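Local coordinates for protein KLLA0C04147p (Kluyveromyces lactis, PDB 5H2D) that binds ergosterol through its C-terminal oxysterol-binding (ORD) domain and probably transfers sterols between membranes, at residues 136-142 with 153-159; 18-23 with 420-424; 185-189 with 199-203. All coordinates share one frame; numbering follows the deposited sequence.

Contact 1. Residues 136-142 with 153-159; sequences KSYRFFT and ATWTESP
R139 and E157 sit opposite each other on two antiparallel strands, and the arginine reaches back to the glutamate. From CB, a chi1 of 68° places R139 CG between the backbone N and the carbonyl carbon, 4.0 Å from E157 O. R139 CD then passes alongside the glutamate, 4.1 Å from E157 OE1. At the end of the extended chain NE and NH2 both bond to this one oxygen, R139 NH2 to E157 OE1 spanning 2.9 Å. OE1 lies in the guanidinium plane, from which the carboxylate plane is turned 65°, and both nitrogens reach OE1 from the same carboxylate face, NE from well above it and NH2 nearer the plane, on the syn side. NH1 turns to S21 and E19, while K12 takes E157 OE2, making a wider charge network. On the other side of the strands, T156 OG1 touches the edge of the F140 ring at CD1 (3.2 Å). T142 OG1 donates to A153 O over 2.7 Å from above the carbonyl plane. Paired backbone bonds at R139–E157 and F141–W155 fix the register. This is an antiparallel beta hairpin, strands 138-146 and 151-157, in the curled beta-barrel wall of an OSBP-family sterol-binding domain.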
loop_
_atom_site.group_PDB
_atom_site.type_symbol
_atom_site.label_atom_id
_atom_site.label_comp_id
_atom_site.label_asym_id
_atom_site.label_seq_id
_atom_site.Cartn_x
_atom_site.Cartn_y
_atom_site.Cartn_z
ATOM N N LYS A 136 3.318 -17.067 0.857
ATOM C CA LYS A 136 2.055 -16.593 0.310
ATOM C C LYS A 136 2.022 -16.629 -1.213
ATOM O O LYS A 136 0.988 -16.315 -1.806
ATOM C CB LYS A 136 1.781 -15.158 0.789
ATOM C CG LYS A 136 1.830 -14.976 2.292
ATOM C CD LYS A 136 0.816 -15.879 2.988
ATOM C CE LYS A 136 0.780 -15.629 4.477
ATOM N NZ LYS A 136 0.066 -14.373 4.811
ATOM N N SER A 137 3.135 -16.970 -1.852
ATOM C CA SER A 137 3.245 -17.067 -3.306
ATOM C C SER A 137 2.984 -15.742 -4.020
ATOM O O SER A 137 2.470 -15.733 -5.144
ATOM C CB SER A 137 2.325 -18.158 -3.854
ATOM O OG SER A 137 2.760 -19.436 -3.407
ATOM N N TYR A 138 3.365 -14.600 -3.432
ATOM C CA TYR A 138 3.256 -13.351 -4.174
ATOM C C TYR A 138 4.590 -12.613 -4.223
ATOM O O TYR A 138 5.481 -12.818 -3.393
ATOM C CB TYR A 138 2.148 -12.423 -3.616
ATOM C CG TYR A 138 2.378 -11.762 -2.265
ATOM C CD1 TYR A 138 3.312 -10.745 -2.113
ATOM C CD2 TYR A 138 1.594 -12.098 -1.159
ATOM C CE1 TYR A 138 3.495 -10.117 -0.893
ATOM C CE2 TYR A 138 1.763 -11.467 0.066
ATOM C CZ TYR A 138 2.718 -10.477 0.192
ATOM O OH TYR A 138 2.884 -9.848 1.408
ATOM N N ARG A 139 4.709 -11.747 -5.232
ATOM C CA ARG A 139 5.849 -10.855 -5.389
ATOM C C ARG A 139 5.317 -9.448 -5.595
ATOM O O ARG A 139 4.377 -9.246 -6.366
ATOM C CB ARG A 139 6.753 -11.281 -6.566
ATOM C CG ARG A 139 6.128 -11.125 -7.948
ATOM C CD ARG A 139 7.025 -11.758 -9.015
ATOM N NE ARG A 139 6.636 -11.318 -10.347
ATOM C CZ ARG A 139 7.170 -11.769 -11.473
ATOM N NH1 ARG A 139 8.109 -12.711 -11.436
ATOM N NH2 ARG A 139 6.761 -11.289 -12.636
ATOM N N PHE A 140 5.916 -8.489 -4.895
ATOM C CA PHE A 140 5.585 -7.074 -4.975
ATOM C C PHE A 140 6.800 -6.310 -5.475
ATOM O O PHE A 140 7.918 -6.545 -5.013
ATOM C CB PHE A 140 5.181 -6.532 -3.590
ATOM C CG PHE A 140 5.083 -5.023 -3.512
ATOM C CD1 PHE A 140 3.872 -4.382 -3.770
ATOM C CD2 PHE A 140 6.185 -4.254 -3.157
ATOM C CE1 PHE A 140 3.779 -2.996 -3.691
ATOM C CE2 PHE A 140 6.089 -2.862 -3.073
ATOM C CZ PHE A 140 4.881 -2.248 -3.333
ATOM N N PHE A 141 6.578 -5.367 -6.385
ATOM C CA PHE A 141 7.658 -4.518 -6.857
ATOM C C PHE A 141 7.136 -3.106 -7.065
ATOM O O PHE A 141 5.997 -2.919 -7.505
ATOM C CB PHE A 141 8.261 -5.022 -8.174
ATOM C CG PHE A 141 9.398 -4.181 -8.644
ATOM C CD1 PHE A 141 10.610 -4.203 -7.963
ATOM C CD2 PHE A 141 9.248 -3.321 -9.714
ATOM C CE1 PHE A 141 11.667 -3.400 -8.371
ATOM C CE2 PHE A 141 10.303 -2.513 -10.129
ATOM C CZ PHE A 141 11.512 -2.560 -9.451
ATOM N N THR A 142 7.976 -2.117 -6.765
ATOM C CA THR A 142 7.585 -0.729 -6.977
ATOM C C THR A 142 8.816 0.093 -7.339
ATOM O O THR A 142 9.932 -0.192 -6.886
ATOM C CB THR A 142 6.871 -0.152 -5.729
ATOM O OG1 THR A 142 6.461 1.193 -5.979
ATOM C CG2 THR A 142 7.799 -0.157 -4.516
ATOM N N ALA A 153 4.974 3.698 -8.794
ATOM C CA ALA A 153 4.217 2.708 -9.551
ATOM C C ALA A 153 4.445 1.347 -8.916
ATOM O O ALA A 153 5.575 1.022 -8.552
ATOM C CB ALA A 153 4.662 2.667 -11.014
ATOM N N THR A 154 3.390 0.535 -8.808
ATOM C CA THR A 154 3.521 -0.787 -8.202
ATOM C C THR A 154 3.097 -1.889 -9.163
ATOM O O THR A 154 2.397 -1.660 -10.150
ATOM C CB THR A 154 2.679 -0.946 -6.931
ATOM O OG1 THR A 154 1.309 -1.150 -7.300
ATOM C CG2 THR A 154 2.803 0.279 -6.012
ATOM N N TRP A 155 3.501 -3.110 -8.828
ATOM C CA TRP A 155 3.096 -4.283 -9.607
ATOM C C TRP A 155 3.235 -5.493 -8.695
ATOM O O TRP A 155 4.361 -5.874 -8.352
ATOM C CB TRP A 155 3.973 -4.426 -10.848
ATOM C CG TRP A 155 3.353 -5.159 -12.017
ATOM C CD1 TRP A 155 3.544 -6.467 -12.362
ATOM C CD2 TRP A 155 2.515 -4.592 -13.026
ATOM N NE1 TRP A 155 2.855 -6.757 -13.517
ATOM C CE2 TRP A 155 2.212 -5.623 -13.943
ATOM C CE3 TRP A 155 1.983 -3.316 -13.240
ATOM C CZ2 TRP A 155 1.394 -5.416 -15.053
ATOM C CZ3 TRP A 155 1.179 -3.107 -14.342
ATOM C CH2 TRP A 155 0.891 -4.154 -15.238
ATOM N N THR A 156 2.105 -6.083 -8.302
ATOM C CA THR A 156 2.061 -7.249 -7.427
ATOM C C THR A 156 1.432 -8.411 -8.184
ATOM O O THR A 156 0.434 -8.229 -8.888
ATOM C CB THR A 156 1.246 -6.983 -6.155
ATOM O OG1 THR A 156 1.658 -5.735 -5.567
ATOM C CG2 THR A 156 1.480 -8.078 -5.137
ATOM N N GLU A 157 2.013 -9.601 -8.043
ATOM C CA GLU A 157 1.530 -10.765 -8.774
ATOM C C GLU A 157 1.510 -11.997 -7.884
ATOM O O GLU A 157 2.398 -12.196 -7.054
ATOM C CB GLU A 157 2.395 -11.026 -10.005
ATOM C CG GLU A 157 2.423 -9.875 -10.983
ATOM C CD GLU A 157 3.560 -10.018 -11.957
ATOM O OE1 GLU A 157 4.679 -9.558 -11.634
ATOM O OE2 GLU A 157 3.345 -10.625 -13.030
ATOM N N SER A 158 0.502 -12.844 -8.090
ATOM C CA SER A 158 0.272 -14.046 -7.309
ATOM C C SER A 158 -0.446 -15.021 -8.214
ATOM O O SER A 158 -0.991 -14.614 -9.253
ATOM C CB SER A 158 -0.584 -13.741 -6.065
ATOM O OG SER A 158 -0.464 -14.715 -5.045
ATOM N N PRO A 159 -0.470 -16.318 -7.889
ATOM C CA PRO A 159 -1.160 -17.257 -8.787
ATOM C C PRO A 159 -2.627 -16.914 -9.023
ATOM O O PRO A 159 -3.111 -17.052 -10.153
ATOM C CB PRO A 159 -0.989 -18.607 -8.082
ATOM C CG PRO A 159 0.302 -18.486 -7.365
ATOM C CD PRO A 159 0.317 -17.032 -6.861
HETATM O O HOH W 1 -1.131 -14.672 -2.288
#

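Contact 2. Residues 18-23 with 420-424; sequences EEGSFL and WKQRR
A Schellman motif at G20 ends helix 7-18 and lays the chain of E18 to L23 against R423 and R424 of helix 419-424, near the other end of the chain. G20 has a positive phi of 70°, and a CB there would run into L23 CD1 and crowd R424 CG. The type I turn from G20 to L23 then carries L23 O to R423. This arginine leaves its helix with CG anti to the backbone N (chi1 177°) and runs extended to NE, which carries the guanidinium out to the turn, where it meets L23 O end-on. NH1 and NH2 both donate to the one carbonyl, R423 NH2 to L23 O at 2.8 Å, and the oxygen lies in the guanidinium plane. R423 NE is held by E130, and W420 CZ3 lies against one face of the group. R424 is bent at chi3 and gives NH1 to E18 O, 3.0 Å away and approached from above the carbonyl plane. The E19 carboxylate rests on the aliphatic part of K421, with E19 CD 3.6 Å from K421 CG. One water links E19 OE1 to the backbone N of K421, although the main partner of E19 is R139. Further along, S21 O approaches W420 CZ3 at 3.6 Å and is itself bonded by S132. Two carbonyls, E19 O and W420 O, come within 3.2 Å without bonding to each other. The chemistry is thus of cationic side chains meeting backbone carbonyls: the positive charge of R424 would probably be favoured at the C-terminal end of helix 7-18, and the two hydrogen bonds to L23 O are likely to hold the guanidinium of R423 against rotation.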
loop_
_atom_site.group_PDB
_atom_site.type_symbol
_atom_site.label_atom_id
_atom_site.label_comp_id
_atom_site.label_asym_id
_atom_site.label_seq_id
_atom_site.Cartn_x
_atom_site.Cartn_y
_atom_site.Cartn_z
ATOM N N GLU A 18 9.597 -19.603 -12.561
ATOM C CA GLU A 18 10.640 -19.577 -13.580
ATOM C C GLU A 18 11.445 -18.291 -13.522
ATOM O O GLU A 18 12.641 -18.298 -13.827
ATOM C CB GLU A 18 10.031 -19.763 -14.972
ATOM C CG GLU A 18 9.225 -21.047 -15.114
ATOM C CD GLU A 18 8.739 -21.293 -16.536
ATOM O OE1 GLU A 18 8.775 -22.461 -16.984
ATOM O OE2 GLU A 18 8.319 -20.322 -17.204
ATOM N N GLU A 19 10.812 -17.183 -13.133
ATOM C CA GLU A 19 11.504 -15.907 -13.021
ATOM C C GLU A 19 12.243 -15.748 -11.695
ATOM O O GLU A 19 12.829 -14.688 -11.455
ATOM C CB GLU A 19 10.507 -14.760 -13.230
ATOM C CG GLU A 19 9.854 -14.799 -14.605
ATOM C CD GLU A 19 9.129 -13.516 -14.979
ATOM O OE1 GLU A 19 8.998 -12.614 -14.116
ATOM O OE2 GLU A 19 8.699 -13.418 -16.150
ATOM N N GLY A 20 12.238 -16.760 -10.837
ATOM C CA GLY A 20 13.031 -16.714 -9.620
ATOM C C GLY A 20 12.508 -15.714 -8.614
ATOM O O GLY A 20 13.299 -15.097 -7.893
ATOM N N SER A 21 11.186 -15.569 -8.529
ATOM C CA SER A 21 10.591 -14.501 -7.726
ATOM C C SER A 21 10.873 -14.645 -6.238
ATOM O O SER A 21 10.792 -13.657 -5.501
ATOM C CB SER A 21 9.083 -14.486 -7.965
ATOM O OG SER A 21 8.815 -14.430 -9.348
ATOM N N PHE A 22 11.177 -15.846 -5.765
ATOM C CA PHE A 22 11.359 -16.070 -4.342
ATOM C C PHE A 22 12.808 -16.324 -3.976
ATOM O O PHE A 22 13.119 -16.481 -2.790
ATOM C CB PHE A 22 10.451 -17.220 -3.902
ATOM C CG PHE A 22 9.035 -17.027 -4.348
ATOM C CD1 PHE A 22 8.249 -16.044 -3.762
ATOM C CD2 PHE A 22 8.512 -17.759 -5.400
ATOM C CE1 PHE A 22 6.958 -15.831 -4.188
ATOM C CE2 PHE A 22 7.217 -17.541 -5.839
ATOM C CZ PHE A 22 6.434 -16.575 -5.227
ATOM N N LEU A 23 13.707 -16.322 -4.957
ATOM C CA LEU A 23 15.127 -16.438 -4.662
ATOM C C LEU A 23 15.575 -15.291 -3.769
ATOM O O LEU A 23 15.237 -14.127 -4.018
ATOM C CB LEU A 23 15.936 -16.440 -5.953
ATOM C CG LEU A 23 15.604 -17.575 -6.910
ATOM C CD1 LEU A 23 16.280 -17.336 -8.240
ATOM C CD2 LEU A 23 16.024 -18.917 -6.304
ATOM N N TRP A 420 12.317 -9.117 -12.558
ATOM C CA TRP A 420 12.583 -10.359 -11.843
ATOM C C TRP A 420 13.500 -11.280 -12.645
ATOM O O TRP A 420 14.346 -11.958 -12.054
ATOM C CB TRP A 420 11.267 -11.050 -11.479
ATOM C CG TRP A 420 10.437 -10.220 -10.526
ATOM C CD1 TRP A 420 9.386 -9.411 -10.849
ATOM C CD2 TRP A 420 10.622 -10.098 -9.108
ATOM N NE1 TRP A 420 8.891 -8.802 -9.712
ATOM C CE2 TRP A 420 9.630 -9.207 -8.633
ATOM C CE3 TRP A 420 11.515 -10.667 -8.190
ATOM C CZ2 TRP A 420 9.507 -8.876 -7.285
ATOM C CZ3 TRP A 420 11.399 -10.335 -6.849
ATOM C CH2 TRP A 420 10.397 -9.435 -6.412
ATOM N N LYS A 421 13.367 -11.298 -13.977
ATOM C CA LYS A 421 14.275 -12.110 -14.788
ATOM C C LYS A 421 15.697 -11.573 -14.717
ATOM O O LYS A 421 16.652 -12.341 -14.532
ATOM C CB LYS A 421 13.788 -12.152 -16.235
ATOM C CG LYS A 421 12.366 -12.638 -16.373
ATOM C CD LYS A 421 11.974 -12.877 -17.823
ATOM C CE LYS A 421 12.132 -11.635 -18.661
ATOM N NZ LYS A 421 11.559 -11.825 -20.028
ATOM N N GLN A 422 15.869 -10.259 -14.861
ATOM C CA GLN A 422 17.213 -9.700 -14.774
ATOM C C GLN A 422 17.791 -9.891 -13.383
ATOM O O GLN A 422 18.999 -10.086 -13.237
ATOM C CB GLN A 422 17.204 -8.221 -15.160
ATOM C CG GLN A 422 16.684 -7.978 -16.564
ATOM C CD GLN A 422 17.004 -6.589 -17.079
ATOM O OE1 GLN A 422 17.795 -5.857 -16.483
ATOM N NE2 GLN A 422 16.393 -6.221 -18.201
ATOM N N ARG A 423 16.943 -9.842 -12.356
ATOM C CA ARG A 423 17.386 -10.136 -10.996
ATOM C C ARG A 423 17.839 -11.588 -10.868
ATOM O O ARG A 423 18.903 -11.876 -10.304
ATOM C CB ARG A 423 16.238 -9.822 -10.036
ATOM C CG ARG A 423 16.466 -10.129 -8.560
ATOM C CD ARG A 423 15.121 -10.046 -7.860
ATOM N NE ARG A 423 15.196 -10.176 -6.406
ATOM C CZ ARG A 423 15.227 -11.331 -5.751
ATOM N NH1 ARG A 423 15.218 -12.475 -6.420
ATOM N NH2 ARG A 423 15.268 -11.345 -4.432
ATOM N N ARG A 424 17.017 -12.514 -11.362
ATOM C CA ARG A 424 17.375 -13.931 -11.403
ATOM C C ARG A 424 18.747 -14.150 -12.031
ATOM O O ARG A 424 19.530 -14.995 -11.564
ATOM C CB ARG A 424 16.297 -14.690 -12.180
ATOM C CG ARG A 424 16.531 -16.184 -12.339
ATOM C CD ARG A 424 15.670 -16.738 -13.472
ATOM N NE ARG A 424 16.021 -16.111 -14.741
ATOM C CZ ARG A 424 15.196 -15.969 -15.774
ATOM N NH1 ARG A 424 13.944 -16.411 -15.710
ATOM N NH2 ARG A 424 15.623 -15.362 -16.870
HETATM O O HOH W 2 10.449 -10.260 -14.568
HETATM O O HOH W 3 8.522 -11.232 -18.540
HETATM O O HOH W 4 14.571 -13.004 -9.348
#

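Contact 3. Residues 185-189 with 199-203; sequences LWYLT and ELYTY
Y201 N donates to L188 O over 2.7 Å, nearly straight at 170°, and L188 N returns a bond to Y201 O. W186 and Y203 repeat this mutual pairing, so the two strands form an antiparallel beta hairpin in the antiparallel beta-barrel wall of the ORD. Between them lies the non-hydrogen-bonded pair Y187–T202, and beyond L188–Y201 comes T189–L200; both send their side chains to the other face. T202 CG2 approaches the Y187 ring as an off-centre CH-pi contact, 3.7 Å from Y187 CD2, the two side chains running side by side. L200 CD1 comes to the edge of the same ring, 3.9 Å from Y187 CD2. The ring is stacked on F164 besides, and its hydroxyl is tied to T408, which should leave it little freedom to turn. T202 OG1 is taken by H231. On the opposite face, Y201 reaches along its own strand: Y201 OH donates a hydrogen bond to E199 OE1 (2.7 Å), from above the carboxylate plane, while R98 forms a salt bridge with the same oxygen. A phenylalanine here, lacking the hydroxyl, would probably leave the E199 carboxylate less firmly fixed, with R98 and N230 as its remaining partners. Farther along this face the Y203 ring turns back over the neighbouring strand, because a chi1 of 71° sets CG between the backbone N and the carbonyl carbon. Its face is met by a methylene carbon in a CH-pi contact, W186 CB lying 3.8 Å from Y203 CE1.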
loop_
_atom_site.group_PDB
_atom_site.type_symbol
_atom_site.label_atom_id
_atom_site.label_comp_id
_atom_site.label_asym_id
_atom_site.label_seq_id
_atom_site.Cartn_x
_atom_site.Cartn_y
_atom_site.Cartn_z
ATOM N N LEU A 185 -5.252 5.439 -9.766
ATOM C CA LEU A 185 -6.187 4.330 -9.872
ATOM C C LEU A 185 -5.494 3.011 -9.539
ATOM O O LEU A 185 -4.330 2.793 -9.900
ATOM C CB LEU A 185 -6.776 4.269 -11.283
ATOM C CG LEU A 185 -7.952 3.339 -11.551
ATOM C CD1 LEU A 185 -9.151 3.716 -10.687
ATOM C CD2 LEU A 185 -8.309 3.391 -13.035
ATOM N N TRP A 186 -6.215 2.138 -8.847
ATOM C CA TRP A 186 -5.713 0.830 -8.444
ATOM C C TRP A 186 -6.458 -0.280 -9.181
ATOM O O TRP A 186 -7.671 -0.192 -9.399
ATOM C CB TRP A 186 -5.834 0.676 -6.925
ATOM C CG TRP A 186 -4.922 1.678 -6.303
ATOM C CD1 TRP A 186 -5.224 2.968 -5.980
ATOM C CD2 TRP A 186 -3.524 1.511 -6.040
ATOM N NE1 TRP A 186 -4.114 3.601 -5.490
ATOM C CE2 TRP A 186 -3.054 2.727 -5.519
ATOM C CE3 TRP A 186 -2.637 0.437 -6.159
ATOM C CZ2 TRP A 186 -1.730 2.908 -5.132
ATOM C CZ3 TRP A 186 -1.316 0.621 -5.778
ATOM C CH2 TRP A 186 -0.879 1.843 -5.259
ATOM N N TYR A 187 -5.716 -1.314 -9.572
ATOM C CA TYR A 187 -6.205 -2.379 -10.442
ATOM C C TYR A 187 -6.008 -3.702 -9.734
ATOM O O TYR A 187 -4.869 -4.076 -9.427
ATOM C CB TYR A 187 -5.433 -2.408 -11.761
ATOM C CG TYR A 187 -5.601 -1.229 -12.686
ATOM C CD1 TYR A 187 -5.011 0.003 -12.400
ATOM C CD2 TYR A 187 -6.306 -1.356 -13.883
ATOM C CE1 TYR A 187 -5.147 1.085 -13.263
ATOM C CE2 TYR A 187 -6.450 -0.276 -14.753
ATOM C CZ TYR A 187 -5.863 0.939 -14.444
ATOM O OH TYR A 187 -5.992 2.009 -15.309
ATOM N N LEU A 188 -7.089 -4.445 -9.525
ATOM C CA LEU A 188 -7.012 -5.709 -8.812
ATOM C C LEU A 188 -7.633 -6.780 -9.698
ATOM O O LEU A 188 -8.814 -6.686 -10.047
ATOM C CB LEU A 188 -7.709 -5.608 -7.453
ATOM C CG LEU A 188 -7.251 -6.613 -6.396
ATOM C CD1 LEU A 188 -7.536 -6.092 -4.993
ATOM C CD2 LEU A 188 -7.942 -7.955 -6.610
ATOM N N THR A 189 -6.816 -7.746 -10.111
ATOM C CA THR A 189 -7.229 -8.804 -11.023
ATOM C C THR A 189 -7.398 -10.091 -10.232
ATOM O O THR A 189 -6.501 -10.478 -9.477
ATOM C CB THR A 189 -6.197 -9.007 -12.134
ATOM O OG1 THR A 189 -6.061 -7.805 -12.897
ATOM C CG2 THR A 189 -6.628 -10.147 -13.063
ATOM N N GLU A 199 -10.902 -11.498 -14.118
ATOM C CA GLU A 199 -11.727 -10.306 -13.972
ATOM C C GLU A 199 -10.923 -9.174 -13.342
ATOM O O GLU A 199 -10.004 -9.411 -12.554
ATOM C CB GLU A 199 -12.976 -10.595 -13.119
ATOM C CG GLU A 199 -12.646 -11.071 -11.720
ATOM C CD GLU A 199 -13.852 -11.565 -10.964
ATOM O OE1 GLU A 199 -13.709 -11.855 -9.758
ATOM O OE2 GLU A 199 -14.930 -11.684 -11.587
ATOM N N LEU A 200 -11.291 -7.945 -13.690
ATOM C CA LEU A 200 -10.586 -6.744 -13.249
ATOM C C LEU A 200 -11.481 -5.884 -12.373
ATOM O O LEU A 200 -12.565 -5.477 -12.801
ATOM C CB LEU A 200 -10.118 -5.914 -14.444
ATOM C CG LEU A 200 -9.523 -4.545 -14.106
ATOM C CD1 LEU A 200 -8.221 -4.723 -13.326
ATOM C CD2 LEU A 200 -9.293 -3.720 -15.368
ATOM N N TYR A 201 -11.001 -5.562 -11.170
ATOM C CA TYR A 201 -11.620 -4.574 -10.299
ATOM C C TYR A 201 -10.762 -3.314 -10.295
ATOM O O TYR A 201 -9.532 -3.403 -10.308
ATOM C CB TYR A 201 -11.743 -5.107 -8.870
ATOM C CG TYR A 201 -12.532 -6.393 -8.711
ATOM C CD1 TYR A 201 -11.942 -7.641 -8.923
ATOM C CD2 TYR A 201 -13.857 -6.356 -8.308
ATOM C CE1 TYR A 201 -12.670 -8.808 -8.754
ATOM C CE2 TYR A 201 -14.590 -7.512 -8.148
ATOM C CZ TYR A 201 -13.995 -8.734 -8.367
ATOM O OH TYR A 201 -14.738 -9.890 -8.195
ATOM N N THR A 202 -11.392 -2.141 -10.284
ATOM C CA THR A 202 -10.643 -0.896 -10.108
ATOM C C THR A 202 -11.308 -0.009 -9.061
ATOM O O THR A 202 -12.526 -0.074 -8.848
ATOM C CB THR A 202 -10.493 -0.101 -11.421
ATOM O OG1 THR A 202 -11.790 0.221 -11.942
ATOM C CG2 THR A 202 -9.717 -0.893 -12.466
ATOM N N TYR A 203 -10.495 0.827 -8.412
ATOM C CA TYR A 203 -10.968 1.746 -7.376
ATOM C C TYR A 203 -9.865 2.741 -7.055
ATOM O O TYR A 203 -8.710 2.572 -7.461
ATOM C CB TYR A 203 -11.387 0.998 -6.111
ATOM C CG TYR A 203 -10.226 0.425 -5.344
ATOM C CD1 TYR A 203 -9.597 -0.741 -5.758
ATOM C CD2 TYR A 203 -9.759 1.067 -4.203
ATOM C CE1 TYR A 203 -8.514 -1.259 -5.035
ATOM C CE2 TYR A 203 -8.704 0.570 -3.490
ATOM C CZ TYR A 203 -8.085 -0.579 -3.903
ATOM O OH TYR A 203 -7.033 -1.043 -3.144
#

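R139 joins contacts 1 and 2, whose centres are 12 Å apart: R139 NH1 forms a salt bridge with E19 OE1 and a probable hydrogen bond with S21 OG, each at 2.8 Å. Segments from near the two ends of the chain are in this way fastened to the hairpin of contact 1. Contacts 1 and 3 are two hairpins of the same antiparallel wall, with strand 161-173 between them; their centres are 14 Å apart, and they meet where T154 OG1 lies 3.5 Å from W186 CZ3. Both approach the ergosterol, which lies about 6 Å from the W186 side chain and about 9 Å from that of T154. Contact 2 stays about 14 Å from contact 3 at the nearest atoms.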